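Local coordinates for uncharacterized protein (Archaeoglobus fulgidus, PDB 3LOT) that binds zinc and probably acts as a 3-keto-5-aminohexanoate cleavage enzyme of the beta-keto acid cleavage family, built on a TIM barrel, at residues D[48-53]-D[82-87]; D[109-114]-D[170-175]; D[30-35]-D[68-73]. All blocks are in the same frame, centred on the assembly; numbering follows the deposited sequence.

Followed from the N terminus, the chain opens interaction 3 at 30-35, on helix 31-43, then interaction 1 at 48-53, on the next strand. Helix 65-78 closes interaction 3 at 68-73 before strand 82-85 closes interaction 1, so the two contacts cross, as expected where successive beta-alpha units of a barrel pair strand with strand inside and helix with helix outside. Phe68 and Cys72 of that helix pack on the strands of interaction 1. Interaction 2 follows in series, with 109-114 paired to 170-175 after a longer excursion. Strands 82-85 and 111-115 are neighbours, so interactions 1 and 2 form one continuous piece of barrel wall beside the zinc.

Interaction 1. Residues D[48-53]-D[82-87]; sequences MVHIHA and VINVTT. With ZN (zinc ion), chain P.
His50 and Asn84 sit level with each other on adjoining parallel strands, and their side chains meet on the face that carries the zinc ion. The metal is held by His50 NE2 at 2.4 Å and by His52 NE2 at 2.3 Å, with Glu262 as the third protein residue of the site. On the other side of the His50 ring, ND1 donates to Asn84 OD1 at 3.0 Å; the oxygen lies near the ring plane, but the nitrogen stands above the plane of the amide, the two planes being turned 89° apart. His52 is backed differently: Thr86 CG2 lies over the centre of one ring face, 3.7 Å from the centroid, while Thr86 OG1 is engaged by the backbone of Gly88. Behind this layer the strands are laced by Val49 N to Val82 O (2.9 Å) and Ile51 N to Asn84 O (2.8 Å), and Ile51 CG1 packs on Ile83 CG2 toward helix 65-78. A second-shell amide thus probably helps to orient one imidazole through its ND1 and a methyl group supports the other, leaving both NE2 atoms aimed at the zinc.

Interaction 2. Residues D[109-114]-D[170-175]; sequences PEIATF and KPELEC
Phe114 meets Pro171 and Leu173 on the outward side of two parallel barrel strands, and it gives up more surface to the partner strand than any other residue here. With CG anti to the backbone N (chi1 -163°), the ring is set alongside both neighbours: Phe114 CD2 approaches Pro171 CB at 3.7 Å, and Phe114 CD1 approaches Leu173 CD2 at 3.6 Å. Helix 154-166 closes over this patch, where Phe164 adds an edge-to-face contact with the Phe114 ring. Replacing Phe114 by an alanine would probably open a gap between Pro171, Leu173 and that helix, and leave Phe164 without its aromatic partner.

Lys170 is met largely through its backbone atoms: its N donates to Glu110 O at 3.0 Å and its O accepts from Ala112 N at 3.1 Å, while Ile111 CG1 rests 3.4 Å from Lys170 O. The side chain leads away from strand 111-114, and NZ is hydrogen-bonded to the carbonyl oxygen of Pro196.

Glu172 stands on the inward face with Ile111 and Thr113. The bond from its N to Ala112 O, at 3.0 Å, continues the ladder, whereas the one from Phe114 N to Glu172 O is weak. The side chain runs fully extended (chi1 178°, chi2 175°) beside Thr113, whose CG2 lies 3.6 Å from Glu172 OE1, and Ile111 CG1 borders its CB. Glu172 OE1 also receives a weak hydrogen bond from ND2 of Asn84, whose OD1 is bonded to zinc ligand His50.

The two faces of the pair therefore differ in kind. Outward lies an apolar patch suited to a helix; inward, the Glu172 carboxylate, weakly bonded by that amide, lies in an outer layer behind the metal site.

Interaction 3. Residues D[30-35]-D[68-73]; sequences TPDQIV and FRYICR
Pro31 and Ile71 meet where helix segments 31-35 and 68-73 run in broadly the same direction, their axes 9.1 Å apart at closest approach and 33° apart in direction. Ile71 is the central side chain of the contact: its CG1 lies 3.8 Å from Pro31 CB, and its CG2 lies 3.8 Å from Ile34 CG2 while also facing Val35 CG2. Because Ile71 CG1 is anti to the carbonyl carbon and CG2 anti to the backbone N (chi1 -64°), the two branches spread over different parts of the neighbouring helix. Ile34 and Ile71 both continue down onto Ile51 of the barrel strand. Nearer the surface, Tyr70 CD2 passes 3.8 Å from Pro31 CB, and its hydroxyl donates to Asp32 OD1, which lies at the ring edge and in its plane. The 2.4 Å between Tyr70 OH and Asp32 OD1 is very short, so its exact length is doubtful. A capping box formed by Thr30 and Gln33 starts the first helix, with Thr30 OG1 accepting from Gln33 N at 3.0 Å. The contact thus grades from purely aliphatic next to the strands to polar at the rim.

Interaction 1. Residues D[48-53]-D[82-87]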
HETATM    1  N   MSE D  48     -23.917   9.324 -18.683  0.66 11.79           N
HETATM    2  CA  MSE D  48     -23.055   9.117 -19.852  0.66 12.14           C
HETATM    3  C   MSE D  48     -23.204   7.684 -20.394  0.66 12.43           C
HETATM    4  O   MSE D  48     -23.301   6.717 -19.631  0.66 12.47           O
HETATM    5  CB  MSE D  48     -21.586   9.391 -19.499  0.66 11.55           C
HETATM    6  CG  MSE D  48     -20.657   9.551 -20.729  0.66 11.46           C
HETATM    7 SE   MSE D  48     -18.962  10.527 -20.432  0.50  8.15          SE
HETATM    8  CE  MSE D  48     -18.344   9.794 -18.717  0.66 12.70           C
ATOM      9  N   VAL D  49     -23.219   7.579 -21.720  1.00 12.85           N
ATOM     10  CA  VAL D  49     -23.190   6.311 -22.400  1.00 12.61           C
ATOM     11  C   VAL D  49     -21.928   6.208 -23.254  1.00 13.56           C
ATOM     12  O   VAL D  49     -21.492   7.182 -23.893  1.00 12.28           O
ATOM     13  CB  VAL D  49     -24.454   6.058 -23.256  1.00 12.71           C
ATOM     14  CG1 VAL D  49     -25.629   5.929 -22.369  1.00 11.98           C
ATOM     15  CG2 VAL D  49     -24.671   7.106 -24.321  1.00 10.53           C
ATOM     16  N   HIS D  50     -21.358   5.011 -23.266  1.00 13.15           N
ATOM     17  CA  HIS D  50     -20.167   4.744 -24.047  1.00 13.48           C
ATOM     18  C   HIS D  50     -20.484   3.839 -25.233  1.00 12.41           C
ATOM     19  O   HIS D  50     -21.002   2.772 -25.041  1.00 11.06           O
ATOM     20  CB  HIS D  50     -19.114   4.142 -23.144  1.00 13.69           C
ATOM     21  CG  HIS D  50     -17.859   3.816 -23.850  1.00 13.76           C
ATOM     22  ND1 HIS D  50     -17.104   4.768 -24.500  1.00 17.11           N
ATOM     23  CD2 HIS D  50     -17.232   2.630 -24.044  1.00 14.39           C
ATOM     24  CE1 HIS D  50     -16.052   4.183 -25.041  1.00 18.82           C
ATOM     25  NE2 HIS D  50     -16.095   2.897 -24.755  1.00 14.47           N
ATOM     26  N   ILE D  51     -20.185   4.321 -26.444  1.00 11.79           N
ATOM     27  CA  ILE D  51     -20.673   3.727 -27.698  1.00 12.02           C
ATOM     28  C   ILE D  51     -19.544   3.134 -28.572  1.00 12.97           C
ATOM     29  O   ILE D  51     -18.543   3.817 -28.848  1.00 13.42           O
ATOM     30  CB  ILE D  51     -21.488   4.776 -28.539  1.00 11.70           C
ATOM     31  CG1 ILE D  51     -22.732   5.272 -27.751  1.00 12.22           C
ATOM     32  CG2 ILE D  51     -21.883   4.226 -29.932  1.00  7.52           C
ATOM     33  CD1 ILE D  51     -23.664   4.188 -27.185  1.00 12.52           C
ATOM     34  N   HIS D  52     -19.696   1.859 -28.926  1.00 12.65           N
ATOM     35  CA  HIS D  52     -19.041   1.238 -30.081  1.00 13.58           C
ATOM     36  C   HIS D  52     -20.065   0.950 -31.196  1.00 14.13           C
ATOM     37  O   HIS D  52     -21.257   0.814 -30.941  1.00 14.17           O
ATOM     38  CB  HIS D  52     -18.443  -0.119 -29.734  1.00 13.52           C
ATOM     39  CG  HIS D  52     -17.276  -0.075 -28.793  1.00 15.62           C
ATOM     40  ND1 HIS D  52     -16.073  -0.705 -29.070  1.00 14.79           N
ATOM     41  CD2 HIS D  52     -17.137   0.481 -27.569  1.00 15.62           C
ATOM     42  CE1 HIS D  52     -15.240  -0.508 -28.068  1.00 14.46           C
ATOM     43  NE2 HIS D  52     -15.857   0.214 -27.153  1.00 15.73           N
ATOM     44  N   ALA D  53     -19.563   0.803 -32.419  1.00 14.59           N
ATOM     45  CA  ALA D  53     -20.365   0.326 -33.546  1.00 14.26           C
ATOM     46  C   ALA D  53     -20.120  -1.176 -33.756  1.00 14.61           C
ATOM     47  O   ALA D  53     -19.034  -1.691 -33.469  1.00 14.20           O
ATOM     48  CB  ALA D  53     -19.983   1.096 -34.803  1.00 14.31           C
ATOM     49  N   VAL D  82     -24.842  12.318 -22.283  1.00 13.59           N
ATOM     50  CA  VAL D  82     -23.518  12.548 -22.852  1.00 12.68           C
ATOM     51  C   VAL D  82     -23.085  11.279 -23.632  1.00 12.89           C
ATOM     52  O   VAL D  82     -23.109  10.160 -23.110  1.00 13.09           O
ATOM     53  CB  VAL D  82     -22.465  12.962 -21.772  1.00 13.35           C
ATOM     54  CG1 VAL D  82     -21.079  13.174 -22.390  1.00 10.56           C
ATOM     55  CG2 VAL D  82     -22.910  14.271 -21.040  1.00 11.90           C
ATOM     56  N   ILE D  83     -22.765  11.470 -24.906  1.00 12.08           N
ATOM     57  CA  ILE D  83     -22.425  10.369 -25.803  1.00 12.73           C
ATOM     58  C   ILE D  83     -20.910  10.308 -25.954  1.00 13.05           C
ATOM     59  O   ILE D  83     -20.267  11.187 -26.593  1.00 12.61           O
ATOM     60  CB  ILE D  83     -23.099  10.531 -27.193  1.00 13.13           C
ATOM     61  CG1 ILE D  83     -24.644  10.645 -27.045  1.00 11.71           C
ATOM     62  CG2 ILE D  83     -22.622   9.378 -28.091  1.00 11.99           C
ATOM     63  CD1 ILE D  83     -25.397  11.188 -28.277  1.00 10.02           C
ATOM     64  N   ASN D  84     -20.331   9.337 -25.277  1.00 13.10           N
ATOM     65  CA  ASN D  84     -18.881   9.086 -25.275  1.00 13.82           C
ATOM     66  C   ASN D  84     -18.590   8.029 -26.338  1.00 14.16           C
ATOM     67  O   ASN D  84     -19.093   6.905 -26.233  1.00 15.28           O
ATOM     68  CB  ASN D  84     -18.499   8.563 -23.872  1.00 14.07           C
ATOM     69  CG  ASN D  84     -17.002   8.204 -23.723  1.00 15.39           C
ATOM     70  OD1 ASN D  84     -16.408   7.634 -24.624  1.00 19.33           O
ATOM     71  ND2 ASN D  84     -16.419   8.475 -22.535  1.00 17.70           N
ATOM     72  N   VAL D  85     -17.741   8.375 -27.303  0.50 14.06           N
ATOM     73  CA  VAL D  85     -17.404   7.492 -28.420  0.50 14.00           C
ATOM     74  C   VAL D  85     -16.033   6.805 -28.220  0.50 13.58           C
ATOM     75  O   VAL D  85     -15.087   7.419 -27.742  0.50 12.76           O
ATOM     76  CB  VAL D  85     -17.385   8.320 -29.712  0.50 14.24           C
ATOM     77  CG1 VAL D  85     -17.148   7.445 -30.908  0.50 14.24           C
ATOM     78  CG2 VAL D  85     -18.695   9.073 -29.829  0.50 14.28           C
ATOM     79  N   THR D  86     -15.923   5.538 -28.597  1.00 13.40           N
ATOM     80  CA  THR D  86     -14.646   4.860 -28.523  1.00 13.89           C
ATOM     81  C   THR D  86     -13.755   5.260 -29.698  1.00 14.46           C
ATOM     82  O   THR D  86     -14.208   5.513 -30.812  1.00 15.13           O
ATOM     83  CB  THR D  86     -14.809   3.359 -28.539  1.00 13.93           C
ATOM     84  OG1 THR D  86     -13.550   2.753 -28.242  1.00 13.28           O
ATOM     85  CG2 THR D  86     -15.294   2.894 -29.935  1.00 10.91           C
ATOM     86  N   THR D  87     -12.476   5.373 -29.407  1.00 16.61           N
ATOM     87  CA  THR D  87     -11.434   5.320 -30.416  1.00 18.36           C
ATOM     88  C   THR D  87     -10.563   4.094 -30.168  1.00 20.26           C
ATOM     89  O   THR D  87      -9.550   3.935 -30.839  1.00 21.22           O
ATOM     90  CB  THR D  87     -10.514   6.586 -30.416  1.00 18.70           C
ATOM     91  OG1 THR D  87      -9.695   6.605 -29.245  1.00 20.45           O
ATOM     92  CG2 THR D  87     -11.324   7.848 -30.469  1.00 17.21           C
TER
HETATM   93 ZN    ZN P 501     -15.121   0.682 -24.999  1.00 43.26          ZN

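Interaction 2. Residues D[109-114]-D[170-175]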
ATOM      1  N   PRO D 109     -17.382  14.604 -31.041  1.00 11.68           N
ATOM      2  CA  PRO D 109     -18.147  14.343 -29.849  1.00 12.27           C
ATOM      3  C   PRO D 109     -17.632  15.154 -28.667  1.00 12.75           C
ATOM      4  O   PRO D 109     -16.517  15.691 -28.701  1.00 13.66           O
ATOM      5  CB  PRO D 109     -17.902  12.833 -29.582  1.00 11.75           C
ATOM      6  CG  PRO D 109     -16.553  12.565 -30.194  1.00 12.06           C
ATOM      7  CD  PRO D 109     -16.454  13.505 -31.375  1.00 11.77           C
ATOM      8  N   GLU D 110     -18.450  15.222 -27.628  1.00 13.15           N
ATOM      9  CA  GLU D 110     -18.091  15.915 -26.401  1.00 12.69           C
ATOM     10  C   GLU D 110     -16.942  15.239 -25.667  1.00 12.61           C
ATOM     11  O   GLU D 110     -16.145  15.911 -25.020  1.00 12.40           O
ATOM     12  CB  GLU D 110     -19.286  15.994 -25.447  1.00 13.10           C
ATOM     13  CG  GLU D 110     -20.500  16.849 -25.932  1.00 11.67           C
ATOM     14  CD  GLU D 110     -21.526  17.039 -24.834  1.00 10.56           C
ATOM     15  OE1 GLU D 110     -22.406  16.159 -24.684  1.00 15.89           O
ATOM     16  OE2 GLU D 110     -21.455  18.040 -24.092  1.00  9.62           O
ATOM     17  N   ILE D 111     -16.913  13.913 -25.702  1.00 11.85           N
ATOM     18  CA  ILE D 111     -15.900  13.141 -24.992  1.00 11.97           C
ATOM     19  C   ILE D 111     -15.710  11.844 -25.802  1.00 12.72           C
ATOM     20  O   ILE D 111     -16.652  11.353 -26.469  1.00 12.36           O
ATOM     21  CB  ILE D 111     -16.350  12.928 -23.507  1.00 12.58           C
ATOM     22  CG1 ILE D 111     -15.306  12.156 -22.687  1.00 11.06           C
ATOM     23  CG2 ILE D 111     -17.762  12.228 -23.422  1.00 10.91           C
ATOM     24  CD1 ILE D 111     -15.436  12.392 -21.232  1.00 11.54           C
ATOM     25  N   ALA D 112     -14.492  11.335 -25.820  1.00 12.66           N
ATOM     26  CA  ALA D 112     -14.195  10.074 -26.485  1.00 13.18           C
ATOM     27  C   ALA D 112     -13.034   9.366 -25.788  1.00 15.05           C
ATOM     28  O   ALA D 112     -12.258  10.004 -25.073  1.00 14.05           O
ATOM     29  CB  ALA D 112     -13.897  10.258 -27.925  1.00 12.50           C
ATOM     30  N   THR D 113     -12.933   8.052 -25.958  1.00 15.28           N
ATOM     31  CA  THR D 113     -11.941   7.342 -25.174  1.00 17.72           C
ATOM     32  C   THR D 113     -10.574   7.502 -25.846  1.00 19.24           C
ATOM     33  O   THR D 113     -10.494   7.710 -27.049  1.00 20.64           O
ATOM     34  CB  THR D 113     -12.324   5.868 -24.876  1.00 17.34           C
ATOM     35  OG1 THR D 113     -12.440   5.098 -26.063  1.00 17.83           O
ATOM     36  CG2 THR D 113     -13.634   5.833 -24.160  1.00 19.98           C
ATOM     37  N   PHE D 114      -9.529   7.401 -25.024  1.00 19.98           N
ATOM     38  CA  PHE D 114      -8.154   7.758 -25.347  1.00 20.94           C
ATOM     39  C   PHE D 114      -7.304   6.779 -24.532  1.00 21.57           C
ATOM     40  O   PHE D 114      -6.971   7.077 -23.398  1.00 21.86           O
ATOM     41  CB  PHE D 114      -7.909   9.205 -24.864  1.00 20.90           C
ATOM     42  CG  PHE D 114      -6.708   9.882 -25.454  1.00 18.95           C
ATOM     43  CD1 PHE D 114      -5.444   9.444 -25.164  1.00 18.16           C
ATOM     44  CD2 PHE D 114      -6.869  10.992 -26.252  1.00 18.22           C
ATOM     45  CE1 PHE D 114      -4.338  10.107 -25.663  1.00 22.97           C
ATOM     46  CE2 PHE D 114      -5.786  11.691 -26.762  1.00 20.31           C
ATOM     47  CZ  PHE D 114      -4.490  11.263 -26.472  1.00 19.42           C
ATOM     48  N   LYS D 170     -13.170  16.101 -25.368  1.00 12.39           N
ATOM     49  CA  LYS D 170     -12.445  15.811 -24.147  1.00 13.09           C
ATOM     50  C   LYS D 170     -11.940  14.375 -24.175  1.00 13.46           C
ATOM     51  O   LYS D 170     -12.711  13.450 -24.438  1.00 12.29           O
ATOM     52  CB  LYS D 170     -13.286  15.959 -22.894  1.00 13.46           C
ATOM     53  CG  LYS D 170     -12.405  15.862 -21.641  1.00 16.55           C
ATOM     54  CD  LYS D 170     -13.106  16.218 -20.374  1.00 19.91           C
ATOM     55  CE  LYS D 170     -12.145  16.165 -19.133  1.00 19.84           C
ATOM     56  NZ  LYS D 170     -11.165  17.272 -19.125  1.00 19.41           N
ATOM     57  N   PRO D 171     -10.654  14.183 -23.857  1.00 14.23           N
ATOM     58  CA  PRO D 171     -10.140  12.841 -23.698  1.00 14.55           C
ATOM     59  C   PRO D 171     -10.575  12.180 -22.395  1.00 14.35           C
ATOM     60  O   PRO D 171     -10.474  12.750 -21.305  1.00 14.68           O
ATOM     61  CB  PRO D 171      -8.608  13.050 -23.699  1.00 15.07           C
ATOM     62  CG  PRO D 171      -8.405  14.421 -24.176  1.00 14.65           C
ATOM     63  CD  PRO D 171      -9.576  15.184 -23.801  1.00 14.17           C
ATOM     64  N   GLU D 172     -11.043  10.953 -22.515  1.00 15.14           N
ATOM     65  CA  GLU D 172     -11.220  10.100 -21.362  1.00 14.09           C
ATOM     66  C   GLU D 172     -10.114   9.075 -21.465  1.00 14.44           C
ATOM     67  O   GLU D 172     -10.126   8.260 -22.377  1.00 14.26           O
ATOM     68  CB  GLU D 172     -12.567   9.413 -21.392  1.00 15.27           C
ATOM     69  CG  GLU D 172     -12.757   8.479 -20.206  1.00 15.12           C
ATOM     70  CD  GLU D 172     -14.125   7.877 -20.129  1.00 19.51           C
ATOM     71  OE1 GLU D 172     -14.344   6.869 -20.805  1.00 23.56           O
ATOM     72  OE2 GLU D 172     -14.941   8.355 -19.330  1.00 23.26           O
ATOM     73  N   LEU D 173      -9.201   9.090 -20.490  1.00 13.74           N
ATOM     74  CA  LEU D 173      -7.884   8.497 -20.662  1.00 13.94           C
ATOM     75  C   LEU D 173      -7.926   7.136 -20.025  1.00 13.65           C
ATOM     76  O   LEU D 173      -7.917   7.034 -18.817  1.00 14.89           O
ATOM     77  CB  LEU D 173      -6.838   9.378 -19.995  1.00 13.72           C
ATOM     78  CG  LEU D 173      -6.740  10.832 -20.538  1.00 14.02           C
ATOM     79  CD1 LEU D 173      -5.968  11.666 -19.551  1.00 16.59           C
ATOM     80  CD2 LEU D 173      -6.062  10.833 -21.908  1.00 16.47           C
ATOM     81  N   GLU D 174      -7.940   6.108 -20.852  0.60 13.80           N
ATOM     82  CA  GLU D 174      -8.190   4.762 -20.375  0.60 13.37           C
ATOM     83  C   GLU D 174      -6.847   4.221 -19.932  0.60 12.68           C
ATOM     84  O   GLU D 174      -5.870   4.287 -20.705  0.60 11.56           O
ATOM     85  CB  GLU D 174      -8.766   3.895 -21.488  0.60 14.13           C
ATOM     86  CG  GLU D 174      -9.847   4.575 -22.346  0.60 15.87           C
ATOM     87  CD  GLU D 174     -11.076   5.013 -21.570  0.60 18.08           C
ATOM     88  OE1 GLU D 174     -11.335   4.480 -20.466  0.60 20.30           O
ATOM     89  OE2 GLU D 174     -11.786   5.918 -22.073  0.60 21.63           O
ATOM     90  N   CYS D 175      -6.787   3.780 -18.685  1.00 11.36           N
ATOM     91  CA  CYS D 175      -5.601   3.178 -18.129  1.00 13.02           C
ATOM     92  C   CYS D 175      -5.851   1.766 -17.610  1.00 12.26           C
ATOM     93  O   CYS D 175      -6.694   1.566 -16.751  1.00 12.84           O
ATOM     94  CB  CYS D 175      -5.057   4.002 -16.974  1.00 12.81           C
ATOM     95  SG  CYS D 175      -4.583   5.711 -17.478  1.00 16.03           S
TER

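Interaction 3. Residues D[30-35]-D[68-73]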
ATOM      1  N   THR D  30     -27.290  -4.603 -33.342  1.00 15.31           N
ATOM      2  CA  THR D  30     -27.573  -3.693 -34.460  1.00 13.76           C
ATOM      3  C   THR D  30     -27.499  -2.244 -34.023  1.00 12.85           C
ATOM      4  O   THR D  30     -27.582  -1.937 -32.819  1.00 13.35           O
ATOM      5  CB  THR D  30     -28.969  -3.932 -34.973  1.00 13.77           C
ATOM      6  OG1 THR D  30     -29.888  -3.519 -33.956  1.00 10.44           O
ATOM      7  CG2 THR D  30     -29.170  -5.405 -35.320  1.00 14.49           C
ATOM      8  N   PRO D  31     -27.365  -1.319 -34.975  1.00 12.27           N
ATOM      9  CA  PRO D  31     -27.315   0.069 -34.530  1.00 12.20           C
ATOM     10  C   PRO D  31     -28.554   0.509 -33.778  1.00 12.30           C
ATOM     11  O   PRO D  31     -28.445   1.254 -32.790  1.00 11.76           O
ATOM     12  CB  PRO D  31     -27.195   0.844 -35.832  1.00 12.95           C
ATOM     13  CG  PRO D  31     -26.358  -0.074 -36.713  1.00 11.84           C
ATOM     14  CD  PRO D  31     -26.941  -1.451 -36.382  1.00 13.13           C
ATOM     15  N   ASP D  32     -29.722   0.035 -34.197  1.00 12.53           N
ATOM     16  CA  ASP D  32     -30.955   0.445 -33.520  1.00 12.73           C
ATOM     17  C   ASP D  32     -31.033  -0.146 -32.112  1.00 12.71           C
ATOM     18  O   ASP D  32     -31.553   0.504 -31.198  1.00 12.64           O
ATOM     19  CB  ASP D  32     -32.187   0.068 -34.329  1.00 12.77           C
ATOM     20  CG  ASP D  32     -32.389   0.960 -35.534  1.00 15.65           C
ATOM     21  OD1 ASP D  32     -31.948   2.150 -35.563  1.00 15.12           O
ATOM     22  OD2 ASP D  32     -33.026   0.465 -36.484  1.00 20.58           O
ATOM     23  N   GLN D  33     -30.533  -1.371 -31.936  1.00 12.40           N
ATOM     24  CA  GLN D  33     -30.433  -1.941 -30.595  1.00 12.82           C
ATOM     25  C   GLN D  33     -29.505  -1.149 -29.682  1.00 12.59           C
ATOM     26  O   GLN D  33     -29.822  -0.901 -28.536  1.00 13.57           O
ATOM     27  CB  GLN D  33     -29.931  -3.381 -30.646  1.00 13.40           C
ATOM     28  CG  GLN D  33     -30.929  -4.346 -31.165  1.00 14.41           C
ATOM     29  CD  GLN D  33     -30.320  -5.713 -31.375  1.00 17.31           C
ATOM     30  OE1 GLN D  33     -29.138  -5.930 -31.109  1.00 15.44           O
ATOM     31  NE2 GLN D  33     -31.138  -6.649 -31.785  1.00 15.70           N
ATOM     32  N   ILE D  34     -28.361  -0.734 -30.194  1.00 12.33           N
ATOM     33  CA  ILE D  34     -27.442   0.095 -29.422  1.00 12.79           C
ATOM     34  C   ILE D  34     -28.115   1.424 -29.028  1.00 12.35           C
ATOM     35  O   ILE D  34     -28.006   1.860 -27.878  1.00 13.05           O
ATOM     36  CB  ILE D  34     -26.077   0.319 -30.198  1.00 12.65           C
ATOM     37  CG1 ILE D  34     -25.322  -0.992 -30.359  1.00 13.41           C
ATOM     38  CG2 ILE D  34     -25.199   1.386 -29.480  1.00 12.36           C
ATOM     39  CD1 ILE D  34     -24.361  -0.997 -31.619  1.00 12.48           C
ATOM     40  N   VAL D  35     -28.818   2.047 -29.972  1.00 11.84           N
ATOM     41  CA  VAL D  35     -29.510   3.305 -29.717  1.00 11.83           C
ATOM     42  C   VAL D  35     -30.557   3.161 -28.589  1.00 12.02           C
ATOM     43  O   VAL D  35     -30.560   3.925 -27.641  1.00 11.07           O
ATOM     44  CB  VAL D  35     -30.204   3.831 -30.992  1.00 11.17           C
ATOM     45  CG1 VAL D  35     -31.106   5.048 -30.663  1.00  9.84           C
ATOM     46  CG2 VAL D  35     -29.220   4.169 -32.062  1.00  8.51           C
ATOM     47  N   PHE D  68     -21.357   4.822 -36.586  1.00 13.08           N
ATOM     48  CA  PHE D  68     -21.302   5.809 -35.494  1.00 13.42           C
ATOM     49  C   PHE D  68     -22.212   7.013 -35.682  1.00 13.49           C
ATOM     50  O   PHE D  68     -22.893   7.434 -34.737  1.00 14.02           O
ATOM     51  CB  PHE D  68     -19.891   6.316 -35.277  1.00 13.04           C
ATOM     52  CG  PHE D  68     -19.051   5.391 -34.476  1.00 14.05           C
ATOM     53  CD1 PHE D  68     -19.212   5.328 -33.094  1.00 14.80           C
ATOM     54  CD2 PHE D  68     -18.097   4.599 -35.085  1.00 14.80           C
ATOM     55  CE1 PHE D  68     -18.435   4.496 -32.320  1.00 14.73           C
ATOM     56  CE2 PHE D  68     -17.303   3.767 -34.337  1.00 15.96           C
ATOM     57  CZ  PHE D  68     -17.470   3.706 -32.934  1.00 14.70           C
ATOM     58  N   ARG D  69     -22.192   7.595 -36.870  1.00 13.71           N
ATOM     59  CA  ARG D  69     -22.939   8.835 -37.085  1.00 14.47           C
ATOM     60  C   ARG D  69     -24.428   8.565 -36.872  1.00 14.55           C
ATOM     61  O   ARG D  69     -25.121   9.339 -36.185  1.00 14.17           O
ATOM     62  CB  ARG D  69     -22.670   9.458 -38.441  1.00 14.37           C
ATOM     63  CG  ARG D  69     -23.271  10.873 -38.534  1.00 15.76           C
ATOM     64  CD  ARG D  69     -23.094  11.499 -39.866  1.00 17.08           C
ATOM     65  NE  ARG D  69     -21.751  11.345 -40.414  1.00 17.05           N
ATOM     66  CZ  ARG D  69     -20.705  12.105 -40.111  1.00 22.28           C
ATOM     67  NH1 ARG D  69     -20.797  13.092 -39.212  1.00 23.65           N
ATOM     68  NH2 ARG D  69     -19.538  11.875 -40.710  1.00 23.54           N
ATOM     69  N   TYR D  70     -24.894   7.451 -37.424  1.00 14.29           N
ATOM     70  CA  TYR D  70     -26.279   7.055 -37.267  1.00 13.84           C
ATOM     71  C   TYR D  70     -26.649   6.835 -35.805  1.00 12.56           C
ATOM     72  O   TYR D  70     -27.640   7.393 -35.337  1.00 11.48           O
ATOM     73  CB  TYR D  70     -26.589   5.811 -38.114  1.00 14.06           C
ATOM     74  CG  TYR D  70     -27.980   5.287 -37.940  1.00 14.27           C
ATOM     75  CD1 TYR D  70     -29.046   5.769 -38.723  1.00 15.88           C
ATOM     76  CD2 TYR D  70     -28.240   4.306 -37.005  1.00 13.65           C
ATOM     77  CE1 TYR D  70     -30.347   5.261 -38.548  1.00 16.62           C
ATOM     78  CE2 TYR D  70     -29.492   3.817 -36.808  1.00 14.31           C
ATOM     79  CZ  TYR D  70     -30.556   4.292 -37.559  1.00 14.92           C
ATOM     80  OH  TYR D  70     -31.804   3.745 -37.345  1.00 12.31           O
ATOM     81  N   ILE D  71     -25.878   6.006 -35.104  1.00 12.62           N
ATOM     82  CA  ILE D  71     -26.142   5.679 -33.700  1.00 12.04           C
ATOM     83  C   ILE D  71     -26.183   6.933 -32.816  1.00 12.31           C
ATOM     84  O   ILE D  71     -27.129   7.163 -32.051  1.00 11.51           O
ATOM     85  CB  ILE D  71     -25.083   4.718 -33.134  1.00 12.08           C
ATOM     86  CG1 ILE D  71     -25.153   3.379 -33.870  1.00 11.70           C
ATOM     87  CG2 ILE D  71     -25.296   4.495 -31.654  1.00 12.15           C
ATOM     88  CD1 ILE D  71     -24.079   2.404 -33.503  1.00 11.97           C
ATOM     89  N   CYS D  72     -25.200   7.799 -32.993  1.00 12.72           N
ATOM     90  CA  CYS D  72     -25.088   8.986 -32.123  1.00 12.79           C
ATOM     91  C   CYS D  72     -26.193   9.978 -32.412  1.00 13.11           C
ATOM     92  O   CYS D  72     -26.777  10.542 -31.493  1.00 12.84           O
ATOM     93  CB  CYS D  72     -23.707   9.621 -32.249  1.00 12.99           C
ATOM     94  SG  CYS D  72     -22.465   8.509 -31.626  1.00 13.85           S
ATOM     95  N   ARG D  73     -26.523  10.157 -33.689  1.00 13.68           N
ATOM     96  CA  ARG D  73     -27.573  11.082 -34.048  1.00 13.24           C
ATOM     97  C   ARG D  73     -28.922  10.632 -33.485  1.00 13.02           C
ATOM     98  O   ARG D  73     -29.700  11.436 -32.975  1.00 12.65           O
ATOM     99  CB  ARG D  73     -27.679  11.230 -35.574  1.00 13.71           C
ATOM    100  CG  ARG D  73     -28.795  12.200 -36.015  1.00 17.28           C
ATOM    101  CD  ARG D  73     -28.848  12.386 -37.551  1.00 23.61           C
ATOM    102  NE  ARG D  73     -28.857  11.092 -38.244  1.00 28.12           N
ATOM    103  CZ  ARG D  73     -27.927  10.658 -39.102  1.00 31.41           C
ATOM    104  NH1 ARG D  73     -26.886  11.407 -39.453  1.00 32.57           N
ATOM    105  NH2 ARG D  73     -28.071   9.454 -39.657  1.00 34.22           N
TER